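PDB 4NOE: single-stranded DNA-binding protein DdrB from Deinococcus radiodurans, which binds single-stranded DNA and assists accurate annealing of complementary strands, probably as part of the response to DNA damage. Local coordinates for residues F60-S63 / L64-A67. Numbering follows the deposited sequence.
Sequences FDWS and LIGA
Three short-range backbone bonds wind Asp61 to Gly66 into a tight helical turn: Leu64 N reaches Asp61 O at 3.1 Å, Ile65 N reaches Trp62 O, and Gly66 N reaches Ser63 O. Each spans three residues, the 3-10 spacing. Trp62 O also accepts Ala67 N at 2.9 Å, a bond spanning five residues; its two N-H groups come from opposite faces of the carbonyl plane. The Ala67-to-Trp62 bond encloses the Gly66-to-Ser63 bond, and with Gly66 at positive phi (72°) the pair forms a Schellman motif, from which the chain passes into strand 68-71. At the other end Asp61 closes an Asx turn, OD1 accepting from Ser63 N at 3.1 Å and from Ser63 OG at 2.7 Å, both from one face of the carboxylate. It exemplifies the principle that an Asp side chain can hold the N-H two residues on at the start of a 3-10 turn, here in the loop between strands 50-52 and 68-71. The anti setting of the carboxylate relative to the Asp61 backbone N (chi1 -170°) lays OD1 beside Ser63, while OD2 forms a salt bridge with Arg33 of helix 28-37. Replacing Asp61 by an alanine removes the carboxylate, and would probably leave Ser63 N and OG without their shared acceptor and Arg33 without this salt bridge. Leu64 CD1 lies 4.0 Å from Asp61 CB, and its side chain also touches Leu29 and Arg33. Trp62 and Ile65 point the same way, with Ile65 CD1 at the indole edge, 3.8 Å from Trp62 CE3; Ala67 CB approaches that ring obliquely. Phe60 CD2 lies over the centre of the Trp62 indole, 3.5 Å above its plane. The Tyr107 ring meets Trp62 edge-to-face, and the Phe135 ring also meets it.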
ATOM      1  N   PHE E  60      13.866 -34.962 -16.348  1.00 22.44           N
ATOM      2  CA  PHE E  60      14.532 -34.163 -15.334  1.00 22.57           C
ATOM      3  C   PHE E  60      14.589 -34.908 -14.001  1.00 21.84           C
ATOM      4  O   PHE E  60      13.617 -35.536 -13.585  1.00 22.40           O
ATOM      5  CB  PHE E  60      13.800 -32.833 -15.162  1.00 18.78           C
ATOM      6  CG  PHE E  60      14.478 -31.897 -14.225  1.00 18.92           C
ATOM      7  CD1 PHE E  60      15.607 -31.205 -14.618  1.00 17.48           C
ATOM      8  CD2 PHE E  60      13.984 -31.706 -12.942  1.00 16.98           C
ATOM      9  CE1 PHE E  60      16.234 -30.328 -13.746  1.00 24.68           C
ATOM     10  CE2 PHE E  60      14.609 -30.847 -12.071  1.00 24.32           C
ATOM     11  CZ  PHE E  60      15.740 -30.155 -12.473  1.00 28.62           C
ATOM     12  N   ASP E  61      15.729 -34.838 -13.325  1.00 24.99           N
ATOM     13  CA  ASP E  61      15.831 -35.461 -12.014  1.00 24.32           C
ATOM     14  C   ASP E  61      15.390 -34.449 -10.967  1.00 20.52           C
ATOM     15  O   ASP E  61      16.163 -33.575 -10.562  1.00 18.83           O
ATOM     16  CB  ASP E  61      17.258 -35.938 -11.752  1.00 18.42           C
ATOM     17  CG  ASP E  61      17.367 -36.808 -10.509  1.00 30.15           C
ATOM     18  OD1 ASP E  61      16.414 -36.829  -9.688  1.00 24.71           O
ATOM     19  OD2 ASP E  61      18.418 -37.469 -10.348  1.00 33.82           O
ATOM     20  N   TRP E  62      14.144 -34.574 -10.530  1.00 18.96           N
ATOM     21  CA  TRP E  62      13.578 -33.615  -9.590  1.00 21.96           C
ATOM     22  C   TRP E  62      14.243 -33.677  -8.223  1.00 20.68           C
ATOM     23  O   TRP E  62      14.163 -32.717  -7.451  1.00 22.48           O
ATOM     24  CB  TRP E  62      12.056 -33.794  -9.486  1.00 20.61           C
ATOM     25  CG  TRP E  62      11.328 -33.345 -10.747  1.00 20.86           C
ATOM     26  CD1 TRP E  62      10.912 -34.136 -11.775  1.00 18.86           C
ATOM     27  CD2 TRP E  62      10.978 -31.999 -11.111  1.00 13.51           C
ATOM     28  NE1 TRP E  62      10.310 -33.373 -12.748  1.00 21.97           N
ATOM     29  CE2 TRP E  62      10.334 -32.058 -12.366  1.00 13.96           C
ATOM     30  CE3 TRP E  62      11.132 -30.753 -10.491  1.00 13.94           C
ATOM     31  CZ2 TRP E  62       9.839 -30.916 -13.018  1.00 20.08           C
ATOM     32  CZ3 TRP E  62      10.647 -29.610 -11.142  1.00 13.20           C
ATOM     33  CH2 TRP E  62      10.005 -29.705 -12.393  1.00 17.42           C
ATOM     34  N   SER E  63      14.919 -34.787  -7.920  1.00 16.49           N
ATOM     35  CA  SER E  63      15.609 -34.896  -6.630  1.00 19.51           C
ATOM     36  C   SER E  63      16.761 -33.891  -6.531  1.00 13.98           C
ATOM     37  O   SER E  63      17.206 -33.549  -5.426  1.00 20.06           O
ATOM     38  CB  SER E  63      16.116 -36.327  -6.379  1.00 25.30           C
ATOM     39  OG  SER E  63      17.281 -36.601  -7.146  1.00 31.01           O
ATOM     40  N   LEU E  64      17.238 -33.409  -7.676  1.00 14.53           N
ATOM     41  CA  LEU E  64      18.268 -32.367  -7.683  1.00 18.68           C
ATOM     42  C   LEU E  64      17.811 -31.142  -6.899  1.00 22.86           C
ATOM     43  O   LEU E  64      18.622 -30.512  -6.214  1.00 17.12           O
ATOM     44  CB  LEU E  64      18.678 -31.990  -9.113  1.00 20.62           C
ATOM     45  CG  LEU E  64      19.527 -33.041  -9.838  1.00 25.48           C
ATOM     46  CD1 LEU E  64      19.625 -32.759 -11.342  1.00 24.40           C
ATOM     47  CD2 LEU E  64      20.925 -33.117  -9.221  1.00 19.56           C
ATOM     48  N   ILE E  65      16.516 -30.820  -6.961  1.00 14.48           N
ATOM     49  CA  ILE E  65      16.019 -29.670  -6.191  1.00 11.34           C
ATOM     50  C   ILE E  65      15.119 -30.083  -5.035  1.00 24.53           C
ATOM     51  O   ILE E  65      14.293 -29.283  -4.569  1.00 21.38           O
ATOM     52  CB  ILE E  65      15.280 -28.635  -7.064  1.00 11.00           C
ATOM     53  CG1 ILE E  65      14.002 -29.228  -7.661  1.00 20.22           C
ATOM     54  CG2 ILE E  65      16.207 -28.092  -8.154  1.00 11.47           C
ATOM     55  CD1 ILE E  65      13.139 -28.203  -8.435  1.00 21.23           C
ATOM     56  N   GLY E  66      15.276 -31.329  -4.576  1.00 15.06           N
ATOM     57  CA  GLY E  66      14.531 -31.818  -3.418  1.00 16.24           C
ATOM     58  C   GLY E  66      13.054 -32.069  -3.692  1.00 21.28           C
ATOM     59  O   GLY E  66      12.234 -32.107  -2.768  1.00 20.18           O
ATOM     60  N   ALA E  67      12.717 -32.245  -4.966  1.00 17.61           N
ATOM     61  CA  ALA E  67      11.337 -32.443  -5.373  1.00 19.27           C
ATOM     62  C   ALA E  67      11.134 -33.876  -5.853  1.00 23.92           C
ATOM     63  O   ALA E  67      12.109 -34.611  -6.066  1.00 15.37           O
ATOM     64  CB  ALA E  67      10.975 -31.451  -6.474  1.00 14.86           C
TER